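Long-range contacts in ABC-type branched-chain amino acid transport systems periplasmic component-like protein (Thermomonospora curvata, PDB 4N03), which probably serves as the substrate-binding component of an ABC transporter and is found here with the fatty acid palmitate held in its binding site: residues Gly253-Tyr258 / Ile277-Ala282; Gln57-Glu62 / Ser299-Lys304; Glu198-Pro203 / Ala216-Glu221; Ser345-Asp350 / Asn358-Asp363. All blocks are in the same frame, centred on the assembly; numbering follows the deposited sequence.

Interaction 1: residues Gly253-Tyr258 / Ile277-Ala282. With PLM (palmitic acid), chain B.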
# COMPACT_ATOMS: atom_id res chain seq x y z
N GLY A 253 -5.72 4.60 -11.91
CA GLY A 253 -4.74 3.68 -11.41
C GLY A 253 -4.98 3.21 -10.01
O GLY A 253 -5.59 3.92 -9.21
N SER A 254 -4.44 2.04 -9.70
CA SER A 254 -4.34 1.57 -8.36
C SER A 254 -3.28 2.43 -7.61
O SER A 254 -2.57 3.23 -8.19
CB SER A 254 -3.98 0.10 -8.32
OG SER A 254 -4.98 -0.72 -8.91
N ASN A 255 -3.19 2.20 -6.31
CA ASN A 255 -2.54 3.18 -5.44
C ASN A 255 -1.06 3.38 -5.65
O ASN A 255 -0.51 4.40 -5.23
CB ASN A 255 -2.86 2.95 -3.96
CG ASN A 255 -2.30 1.66 -3.40
OD1 ASN A 255 -1.22 1.24 -3.77
ND2 ASN A 255 -3.02 1.06 -2.45
N SER A 256 -0.39 2.45 -6.32
CA SER A 256 1.06 2.49 -6.50
C SER A 256 1.46 2.79 -7.92
O SER A 256 2.67 2.77 -8.24
CB SER A 256 1.72 1.20 -6.05
OG SER A 256 1.34 0.13 -6.89
N ALA A 257 0.52 3.13 -8.78
CA ALA A 257 0.78 3.36 -10.21
C ALA A 257 1.22 4.82 -10.46
O ALA A 257 0.73 5.46 -11.38
CB ALA A 257 -0.44 2.99 -11.05
N TYR A 258 2.14 5.33 -9.65
CA TYR A 258 2.60 6.73 -9.68
C TYR A 258 3.68 6.91 -8.65
O TYR A 258 3.63 6.36 -7.59
CB TYR A 258 1.42 7.67 -9.37
CG TYR A 258 1.86 9.08 -9.25
CD1 TYR A 258 2.28 9.77 -10.37
CD2 TYR A 258 1.84 9.76 -8.05
CE1 TYR A 258 2.76 11.09 -10.26
CE2 TYR A 258 2.27 11.08 -7.96
CZ TYR A 258 2.71 11.73 -9.07
OH TYR A 258 3.15 13.05 -9.01
N ILE A 277 -5.81 8.38 -9.36
CA ILE A 277 -5.38 7.25 -8.56
C ILE A 277 -6.38 7.02 -7.44
O ILE A 277 -6.76 7.93 -6.71
CB ILE A 277 -3.99 7.50 -7.94
CG1 ILE A 277 -2.89 7.65 -9.01
CG2 ILE A 277 -3.61 6.41 -6.94
CD1 ILE A 277 -2.58 6.35 -9.76
N ALA A 278 -6.85 5.77 -7.34
CA ALA A 278 -7.73 5.33 -6.26
C ALA A 278 -6.85 4.77 -5.15
O ALA A 278 -6.05 3.89 -5.38
CB ALA A 278 -8.67 4.28 -6.74
N THR A 279 -6.96 5.36 -3.95
CA THR A 279 -6.11 4.96 -2.85
C THR A 279 -6.78 5.24 -1.52
O THR A 279 -7.44 6.27 -1.38
CB THR A 279 -4.77 5.74 -2.90
OG1 THR A 279 -4.00 5.36 -1.76
CG2 THR A 279 -4.95 7.25 -2.95
N ALA A 280 -6.60 4.36 -0.54
CA ALA A 280 -7.08 4.59 0.80
C ALA A 280 -6.21 5.59 1.58
O ALA A 280 -6.60 6.02 2.65
CB ALA A 280 -7.12 3.30 1.59
N GLY A 281 -5.01 5.89 1.07
CA GLY A 281 -4.07 6.76 1.76
C GLY A 281 -4.15 8.21 1.34
O GLY A 281 -4.28 8.52 0.17
N ALA A 282 -4.05 9.09 2.32
CA ALA A 282 -4.03 10.51 2.03
C ALA A 282 -2.65 10.89 1.45
O ALA A 282 -1.63 10.33 1.87
CB ALA A 282 -4.26 11.30 3.29
C1 PLM B . 1.56 -5.04 -4.86
O1 PLM B . 0.56 -5.14 -4.11
O2 PLM B . 2.31 -5.98 -5.18
C2 PLM B . 2.00 -3.65 -5.28
C3 PLM B . 2.84 -3.04 -4.07
C4 PLM B . 3.15 -1.57 -4.25
C5 PLM B . 3.99 -1.02 -3.15
C6 PLM B . 4.31 0.49 -3.15
C7 PLM B . 3.27 1.25 -2.34
C8 PLM B . 3.35 2.75 -2.42
C9 PLM B . 2.53 3.50 -1.39
CA PLM B . 1.09 3.84 -1.82
CB PLM B . 0.30 4.33 -0.54
CC PLM B . -1.03 3.54 -0.35
CD PLM B . -1.57 3.54 1.06
CE PLM B . -2.85 2.75 1.31
CF PLM B . -2.93 2.30 2.78
CG PLM B . -3.52 3.33 3.72
O HOH W 1 -5.49 1.87 -1.25
O HOH W 2 -5.80 1.11 -5.35

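Interaction 2: residues Gln57-Glu62 / Ser299-Lys304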
# COMPACT_ATOMS: atom_id res chain seq x y z
N GLN A 57 9.62 4.72 8.07
CA GLN A 57 9.64 3.82 9.23
C GLN A 57 10.87 4.14 10.10
O GLN A 57 10.72 4.23 11.31
CB GLN A 57 9.68 2.35 8.80
CG GLN A 57 8.38 1.86 8.16
CD GLN A 57 7.87 0.58 8.73
OE1 GLN A 57 8.55 -0.16 9.42
NE2 GLN A 57 6.61 0.26 8.38
N GLN A 58 12.03 4.28 9.49
CA GLN A 58 13.24 4.57 10.27
C GLN A 58 13.08 5.95 11.01
O GLN A 58 13.52 6.09 12.17
CB GLN A 58 14.56 4.45 9.43
CG GLN A 58 14.91 3.09 8.72
CD GLN A 58 15.44 1.90 9.58
OE1 GLN A 58 15.88 2.05 10.71
NE2 GLN A 58 15.40 0.69 9.00
N LEU A 59 12.46 6.92 10.39
CA LEU A 59 12.19 8.19 11.04
C LEU A 59 11.35 8.00 12.29
O LEU A 59 11.70 8.52 13.38
CB LEU A 59 11.47 9.12 10.07
CG LEU A 59 11.08 10.49 10.66
CD1 LEU A 59 12.22 11.35 11.11
CD2 LEU A 59 10.20 11.23 9.68
N TYR A 60 10.27 7.25 12.16
CA TYR A 60 9.40 6.98 13.30
C TYR A 60 10.20 6.28 14.44
O TYR A 60 10.13 6.66 15.60
CB TYR A 60 8.19 6.10 12.86
CG TYR A 60 7.03 6.17 13.83
CD1 TYR A 60 7.05 5.47 15.04
CD2 TYR A 60 5.92 6.95 13.56
CE1 TYR A 60 5.98 5.59 15.94
CE2 TYR A 60 4.88 7.08 14.44
CZ TYR A 60 4.90 6.37 15.63
OH TYR A 60 3.87 6.53 16.50
N TYR A 61 10.94 5.23 14.10
CA TYR A 61 11.65 4.46 15.12
C TYR A 61 12.72 5.33 15.77
O TYR A 61 12.93 5.21 16.97
CB TYR A 61 12.26 3.18 14.56
CG TYR A 61 11.26 2.24 13.92
CD1 TYR A 61 9.99 2.06 14.46
CD2 TYR A 61 11.54 1.59 12.75
CE1 TYR A 61 9.05 1.25 13.87
CE2 TYR A 61 10.59 0.75 12.14
CZ TYR A 61 9.34 0.61 12.70
OH TYR A 61 8.35 -0.15 12.12
N GLU A 62 13.41 6.17 15.01
CA GLU A 62 14.37 7.11 15.60
C GLU A 62 13.66 8.03 16.61
O GLU A 62 14.23 8.32 17.70
CB GLU A 62 15.07 7.92 14.51
CG GLU A 62 15.89 9.11 15.00
CD GLU A 62 16.37 9.99 13.84
OE1 GLU A 62 17.44 9.68 13.27
OE2 GLU A 62 15.67 11.00 13.51
N SER A 299 11.20 15.80 5.63
CA SER A 299 12.03 16.73 4.85
C SER A 299 13.33 17.14 5.57
O SER A 299 14.40 17.27 4.96
CB SER A 299 11.24 18.00 4.53
OG SER A 299 10.17 17.73 3.65
N LYS A 300 13.21 17.32 6.89
CA LYS A 300 14.39 17.67 7.70
C LYS A 300 15.41 16.55 7.72
O LYS A 300 16.61 16.77 7.53
CB LYS A 300 13.98 18.01 9.14
CG LYS A 300 15.13 18.53 10.01
CD LYS A 300 14.62 19.10 11.32
CE LYS A 300 15.76 19.54 12.25
NZ LYS A 300 15.31 19.56 13.67
N LYS A 301 14.95 15.31 7.87
CA LYS A 301 15.85 14.18 7.98
C LYS A 301 16.42 13.77 6.63
O LYS A 301 17.59 13.36 6.53
CB LYS A 301 15.14 12.97 8.62
CG LYS A 301 15.97 11.72 8.73
CD LYS A 301 17.12 11.81 9.72
CE LYS A 301 17.94 10.54 9.74
NZ LYS A 301 19.18 10.69 10.55
N TYR A 302 15.58 13.87 5.59
CA TYR A 302 15.93 13.36 4.26
C TYR A 302 15.67 14.45 3.21
O TYR A 302 14.83 14.33 2.34
CB TYR A 302 15.11 12.14 3.92
CG TYR A 302 15.22 11.03 4.90
CD1 TYR A 302 16.32 10.18 4.93
CD2 TYR A 302 14.13 10.70 5.72
CE1 TYR A 302 16.40 9.10 5.80
CE2 TYR A 302 14.20 9.64 6.58
CZ TYR A 302 15.31 8.82 6.62
OH TYR A 302 15.32 7.72 7.50
N PRO A 303 16.48 15.52 3.22
CA PRO A 303 16.21 16.67 2.35
C PRO A 303 16.26 16.38 0.83
O PRO A 303 15.64 17.12 0.07
CB PRO A 303 17.31 17.65 2.73
CG PRO A 303 18.31 16.87 3.55
CD PRO A 303 17.58 15.72 4.14
N LYS A 304 16.97 15.33 0.41
CA LYS A 304 17.18 15.04 -1.02
C LYS A 304 16.20 13.99 -1.57
O LYS A 304 16.29 13.59 -2.75
CB LYS A 304 18.61 14.56 -1.24
CG LYS A 304 19.67 15.45 -0.59
CD LYS A 304 21.07 15.01 -0.97
CE LYS A 304 22.14 15.77 -0.20
NZ LYS A 304 23.49 15.18 -0.43

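Interaction 3: residues Glu198-Pro203 / Ala216-Glu221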
# COMPACT_ATOMS: atom_id res chain seq x y z
N GLU A 198 -18.74 -3.14 -19.98
CA GLU A 198 -17.92 -4.22 -20.49
C GLU A 198 -16.47 -4.03 -20.00
O GLU A 198 -16.06 -2.89 -19.66
CB GLU A 198 -17.92 -4.19 -22.04
CG GLU A 198 -19.28 -4.40 -22.71
CD GLU A 198 -19.15 -4.45 -24.24
OE1 GLU A 198 -18.10 -4.94 -24.73
OE2 GLU A 198 -20.10 -4.04 -24.94
N VAL A 199 -15.69 -5.09 -19.92
CA VAL A 199 -14.29 -5.02 -19.51
C VAL A 199 -13.40 -5.73 -20.53
O VAL A 199 -13.71 -6.86 -20.93
CB VAL A 199 -14.03 -5.66 -18.12
CG1 VAL A 199 -12.60 -5.48 -17.65
CG2 VAL A 199 -14.96 -5.04 -17.10
N PHE A 200 -12.34 -5.08 -20.94
CA PHE A 200 -11.30 -5.63 -21.76
C PHE A 200 -10.07 -5.76 -20.87
O PHE A 200 -9.60 -4.76 -20.26
CB PHE A 200 -11.01 -4.71 -22.96
CG PHE A 200 -9.82 -5.09 -23.77
CD1 PHE A 200 -9.70 -6.31 -24.31
CD2 PHE A 200 -8.80 -4.17 -23.96
CE1 PHE A 200 -8.59 -6.68 -25.04
CE2 PHE A 200 -7.71 -4.49 -24.73
CZ PHE A 200 -7.61 -5.76 -25.27
N GLU A 201 -9.53 -6.95 -20.76
CA GLU A 201 -8.48 -7.28 -19.80
C GLU A 201 -7.11 -7.45 -20.47
O GLU A 201 -7.01 -8.15 -21.49
CB GLU A 201 -8.84 -8.62 -19.13
CG GLU A 201 -10.20 -8.64 -18.49
CD GLU A 201 -10.55 -9.92 -17.73
OE1 GLU A 201 -9.64 -10.70 -17.43
OE2 GLU A 201 -11.77 -10.05 -17.48
N LEU A 202 -6.06 -6.84 -19.92
CA LEU A 202 -4.73 -6.87 -20.50
C LEU A 202 -3.74 -7.24 -19.44
O LEU A 202 -3.22 -6.34 -18.73
CB LEU A 202 -4.39 -5.51 -21.14
CG LEU A 202 -5.04 -5.17 -22.46
CD1 LEU A 202 -4.68 -3.80 -22.95
CD2 LEU A 202 -4.53 -6.11 -23.57
N PRO A 203 -3.39 -8.49 -19.24
CA PRO A 203 -2.39 -8.86 -18.25
C PRO A 203 -0.98 -8.46 -18.68
O PRO A 203 -0.62 -8.56 -19.85
CB PRO A 203 -2.48 -10.37 -18.19
CG PRO A 203 -3.01 -10.75 -19.52
CD PRO A 203 -3.97 -9.67 -19.91
N ALA A 216 -1.98 0.25 -28.01
CA ALA A 216 -2.54 -0.10 -29.31
C ALA A 216 -3.78 -0.99 -29.13
O ALA A 216 -4.80 -0.83 -29.83
CB ALA A 216 -1.51 -0.84 -30.18
N ALA A 217 -3.70 -1.95 -28.21
CA ALA A 217 -4.82 -2.84 -27.99
C ALA A 217 -6.03 -2.10 -27.40
O ALA A 217 -7.17 -2.33 -27.80
CB ALA A 217 -4.41 -3.99 -27.09
N LEU A 218 -5.78 -1.20 -26.43
CA LEU A 218 -6.83 -0.38 -25.86
C LEU A 218 -7.55 0.45 -26.92
O LEU A 218 -8.78 0.60 -26.90
CB LEU A 218 -6.27 0.52 -24.76
CG LEU A 218 -5.80 -0.21 -23.52
CD1 LEU A 218 -4.87 0.68 -22.73
CD2 LEU A 218 -6.97 -0.62 -22.65
N ALA A 219 -6.79 1.03 -27.84
CA ALA A 219 -7.35 1.83 -28.90
C ALA A 219 -8.17 0.94 -29.85
O ALA A 219 -9.27 1.32 -30.26
CB ALA A 219 -6.24 2.54 -29.64
N LYS A 220 -7.64 -0.22 -30.21
CA LYS A 220 -8.37 -1.12 -31.10
C LYS A 220 -9.71 -1.54 -30.53
O LYS A 220 -10.72 -1.67 -31.25
CB LYS A 220 -7.51 -2.35 -31.38
CG LYS A 220 -8.15 -3.35 -32.32
CD LYS A 220 -7.16 -4.41 -32.77
CE LYS A 220 -7.72 -5.22 -33.94
NZ LYS A 220 -6.68 -6.14 -34.47
N GLU A 221 -9.74 -1.75 -29.23
CA GLU A 221 -10.96 -2.08 -28.52
C GLU A 221 -11.89 -0.92 -28.27
O GLU A 221 -13.04 -1.14 -27.77
CB GLU A 221 -10.61 -2.77 -27.22
CG GLU A 221 -10.21 -4.19 -27.38
CD GLU A 221 -11.40 -5.14 -27.60
OE1 GLU A 221 -12.52 -4.97 -27.06
OE2 GLU A 221 -11.17 -6.11 -28.26

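Interaction 4: residues Ser345-Asp350 / Asn358-Asp363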
# COMPACT_ATOMS: atom_id res chain seq x y z
N SER A 345 -6.43 -5.93 19.56
CA SER A 345 -7.32 -5.30 20.53
C SER A 345 -7.82 -3.94 20.09
O SER A 345 -8.76 -3.43 20.69
CB SER A 345 -6.68 -5.26 21.90
OG SER A 345 -5.67 -4.26 21.98
N GLU A 346 -7.28 -3.40 19.00
CA GLU A 346 -7.61 -2.02 18.57
C GLU A 346 -8.70 -1.97 17.57
O GLU A 346 -8.51 -2.38 16.38
CB GLU A 346 -6.33 -1.39 18.00
CG GLU A 346 -6.50 0.01 17.46
CD GLU A 346 -7.00 0.97 18.51
OE1 GLU A 346 -8.20 1.21 18.62
OE2 GLU A 346 -6.17 1.52 19.27
N ALA A 347 -9.89 -1.59 17.96
CA ALA A 347 -11.07 -1.45 17.09
C ALA A 347 -11.22 -0.11 16.41
O ALA A 347 -12.03 0.05 15.50
CB ALA A 347 -12.33 -1.76 17.87
N ASN A 348 -10.44 0.86 16.80
CA ASN A 348 -10.68 2.26 16.40
C ASN A 348 -9.37 3.00 16.24
O ASN A 348 -9.09 4.03 16.91
CB ASN A 348 -11.53 2.93 17.51
CG ASN A 348 -12.12 4.26 17.11
OD1 ASN A 348 -12.52 4.45 15.97
ND2 ASN A 348 -12.23 5.19 18.08
N ALA A 349 -8.55 2.58 15.31
CA ALA A 349 -7.28 3.25 15.07
C ALA A 349 -7.49 4.49 14.22
O ALA A 349 -8.22 4.53 13.25
CB ALA A 349 -6.32 2.33 14.37
N ASP A 350 -6.76 5.56 14.59
CA ASP A 350 -6.72 6.76 13.73
C ASP A 350 -5.47 7.51 14.10
O ASP A 350 -5.42 8.20 15.14
CB ASP A 350 -7.92 7.66 13.96
CG ASP A 350 -7.96 8.83 13.01
OD1 ASP A 350 -6.94 9.08 12.30
OD2 ASP A 350 -8.99 9.55 12.95
N ASN A 358 -10.09 -0.32 11.58
CA ASN A 358 -10.38 -1.25 12.67
C ASN A 358 -9.48 -2.47 12.51
O ASN A 358 -9.49 -3.08 11.44
CB ASN A 358 -11.86 -1.63 12.58
CG ASN A 358 -12.37 -2.49 13.75
OD1 ASN A 358 -11.64 -3.31 14.36
ND2 ASN A 358 -13.67 -2.45 13.96
N PHE A 359 -8.72 -2.84 13.54
CA PHE A 359 -7.80 -3.94 13.56
C PHE A 359 -8.33 -5.24 14.19
O PHE A 359 -7.59 -6.20 14.34
CB PHE A 359 -6.50 -3.51 14.25
CG PHE A 359 -5.77 -2.37 13.55
CD1 PHE A 359 -5.76 -2.29 12.17
CD2 PHE A 359 -5.06 -1.45 14.28
CE1 PHE A 359 -5.05 -1.33 11.51
CE2 PHE A 359 -4.33 -0.41 13.60
CZ PHE A 359 -4.40 -0.38 12.23
N THR A 360 -9.54 -5.20 14.74
CA THR A 360 -10.00 -6.41 15.48
C THR A 360 -10.39 -7.61 14.57
O THR A 360 -10.53 -8.72 15.04
CB THR A 360 -11.16 -6.14 16.40
OG1 THR A 360 -12.23 -5.66 15.61
CG2 THR A 360 -10.83 -5.10 17.39
N TYR A 361 -10.65 -7.28 13.32
CA TYR A 361 -10.96 -8.33 12.37
C TYR A 361 -10.04 -8.38 11.22
O TYR A 361 -9.17 -7.48 11.03
CB TYR A 361 -12.33 -8.10 11.87
CG TYR A 361 -12.51 -6.79 11.18
CD1 TYR A 361 -11.89 -6.56 9.97
CD2 TYR A 361 -13.25 -5.77 11.74
CE1 TYR A 361 -12.07 -5.38 9.28
CE2 TYR A 361 -13.45 -4.59 11.04
CZ TYR A 361 -12.85 -4.40 9.82
OH TYR A 361 -13.06 -3.24 9.18
N PHE A 362 -10.10 -9.47 10.50
CA PHE A 362 -9.21 -9.69 9.37
C PHE A 362 -9.91 -10.56 8.29
O PHE A 362 -9.24 -11.05 7.41
CB PHE A 362 -7.84 -10.26 9.82
CG PHE A 362 -7.90 -11.32 10.87
CD1 PHE A 362 -7.96 -10.98 12.19
CD2 PHE A 362 -7.97 -12.69 10.53
CE1 PHE A 362 -8.07 -11.96 13.17
CE2 PHE A 362 -8.01 -13.65 11.52
CZ PHE A 362 -8.11 -13.29 12.81
N ASP A 363 -11.24 -10.60 8.36
CA ASP A 363 -12.04 -11.30 7.38
C ASP A 363 -12.71 -10.35 6.41
O ASP A 363 -13.65 -10.76 5.70
CB ASP A 363 -13.11 -12.17 8.06
CG ASP A 363 -14.10 -11.37 8.84
OD1 ASP A 363 -13.70 -10.46 9.61
OD2 ASP A 363 -15.30 -11.63 8.72

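Interaction 1: residues Gly253-Tyr258 / Ile277-Ala282
Gly253 and Ile277 face each other as a parallel beta bridge, and just beyond it Ala278 N donates to Gly253 O at 2.9 Å, almost straight at 164°. From there 253-258 leaves its strand through a type I turn, Ser254 to Ala257, and Ile277 and two waters lie between turn and strand. With CG1 anti to its carbonyl carbon (chi1 -63°), Ile277 in the conformer described reaches into the turn, and its CD1 comes to 3.5 Å from Ser254 O and touches the CB atoms of Ala257 and Tyr258. Its other branch, CG2, lies 3.7 Å from Asn255 CA. Next along, Asn255 CB rests against Thr279 OG1 at 3.5 Å, while Thr279 OG1 accepts from Gly281 N in an ST turn. One water joins Asn255 ND2 (2.9 Å) to Ala280 N; the other takes a weak bond from Asn255 N and donates to Ala278 O.

The Asn255 side-chain amide lies along the palmitate tail, its CG 3.8 Å from PLM CC, and Ser256 CB meets PLM C4 at 3.6 Å, so the turn and Thr279 OG1 form part of the fatty-acid pocket wall. An alanine in place of Asn255 would probably leave the water on Ala280 N without its second donor and open a gap beside the palmitate chain.

Strands 251-253 and 275-279 are neighbours in the seven-stranded sheet, where Ile277 also packs on Ile373 of antiparallel strand 370-375, and helix 148-161 touches Ala278 through Asp151 and Met152.

Interaction 2: residues Gln57-Glu62 / Ser299-Lys304
Lys301 and Glu62 reach for each other from opposite directions, each with CG anti to the backbone N (chi1 177° and 169°); the glutamate chain then runs on extended, while the lysine bends at chi2 (68°). The contact joins helix 47-66 to the C-terminal end of helix 289-301 in this periplasmic-binding-protein fold, at the surface. It is a light meeting of side chains, the nearest CA atoms, those of Leu59 and Lys301, being 7.7 Å apart.

The carboxylate takes part through OE1, which forms a long, weak salt bridge of 3.4 Å with Lys301 NZ; the lysine has two conformers, and the bridge holds for the one described. Behind the charge, the aliphatic part of the lysine also lies near the acid: Lys301 CE is 3.7 Å from Glu62 OE1. One helical turn back, Leu59 slides past Lys301, its CD1 meeting Lys301 CB at 4.2 Å.

Tyr302, where the backbone departs from the helix, turns its ring back toward helix 47-66. Lys301 CG sits over the centre of one face of that ring, 3.4 Å above its plane, which brings the apolar stem of the lysine and the aromatic ring together as one surface. The ring of Tyr298 meets the Tyr302 ring as well.

On the other side of the contact, helix 47-66 is seated on strands 33-40 and 74-81, where Gln58 touches Ile38 and Val79. The phenol arrives at the helix with its edge: Leu59 CB lies near the ring plane, 4.5 Å from Tyr302 CE2, and Tyr302 OH stops 3.9 Å from Gln58 CB.

Interaction 3: residues Glu198-Pro203 / Ala216-Glu221
Strand 198-204 lies at one border of the seven-stranded sheet, and helix 212-220 follows it in the chain and packs back against it, as in the beta-alpha units of periplasmic binding proteins. Over the short segments the two axes run nearly antiparallel, at 165° and 10.0 Å apart, and apolar side chains bridge that space.

Phe200 makes the larger share of the strand's side of the contact. Its CG stands anti to the backbone N (chi1 171°), which sends the ring across to Ala217 and Glu221. There Glu221 CG lies almost on the ring normal, a CH-pi contact 3.5 Å from the centroid of the Phe200 ring, and the carboxylate plane is stacked within 15° of the ring plane. Ala217 CB meets Phe200 CZ at 4.1 Å, and Leu218 CD2 touches Phe200 CD2. Two residues on, Leu202 divides its branches: CD1 goes to Leu218 CG at 3.8 Å and CD2 to Ala217 CB at 4.1 Å.

An alanine in place of Phe200 would probably open a gap beside Ala217 and leave the aliphatic part of Glu221 without the surface it lies on, freer to turn.

The acid end of Glu221 has its own mate in Lys170, a salt bridge at the start of strand 170-176. That strand is the inner neighbour of 198-204, and its Val174 touches both Leu202 and Leu218, while helix 179-195 packs against Val199 and Glu201.

Interaction 4: residues Ser345-Asp350 / Asn358-Asp363
An Asx turn at Asn358 shapes one half of this contact, in which two pieces of the long loop between helix 336-343 and strand 370-375 lie against each other without forming regular strands. Asn358 OD1 accepts twice from Thr360: the backbone N lies in the carbonyl plane at 2.9 Å, and Thr360 OG1 donates at 2.7 Å, tilted 22° out of that plane. The two bonds hold the amide in position, and with CG anti to the backbone N (chi1 -174°) it lies beside Ala347. Asn358 CG is 3.1 Å from Ala347 O, but ND2 is badly angled for a hydrogen bond to that oxygen, whereas Thr360 CG2 packs on Ala347 CB at 3.7 Å.

A single backbone bond ties the two halves, Phe359 N to Glu346 O, 2.9 Å long and bent to 142°. Glu346 folds back on its own segment: bent at chi2, it brings OE1 to accept from Asn348 N through the anti lone pair, and its other oxygen makes a long, weak ion pair with Lys327 of helix 309-330.

The aliphatic part of that glutamate meets the Phe359 ring obliquely. The buried ring is met by His343 and by Ile320 of helix 309-330. From the facing segment, Glu346 CG approaches Phe359 CD2 at 3.8 Å, and Ala349 CB lies 3.5 Å from Phe359 CE2.

In the fold
Interaction 1 is the contact at the ligand, its segments touching palmitate near the centre of the protein; interaction 4 comes next, with the side chain of Phe359 about 9 Å from the fatty acid. Interactions 1 and 3 belong to the same seven-stranded sheet, 3 at its border strand and 1 among its inner strands, their centres about 21 Å apart. Interaction 2 closes a long loop of the chain in which both are nested, and strand 275-279 of interaction 1 leads on to helix 289-301 of interaction 2. Interactions 2 and 3 lie on opposite sides of the chain's centre, about 42 Å between centres. No two of the four contacts touch.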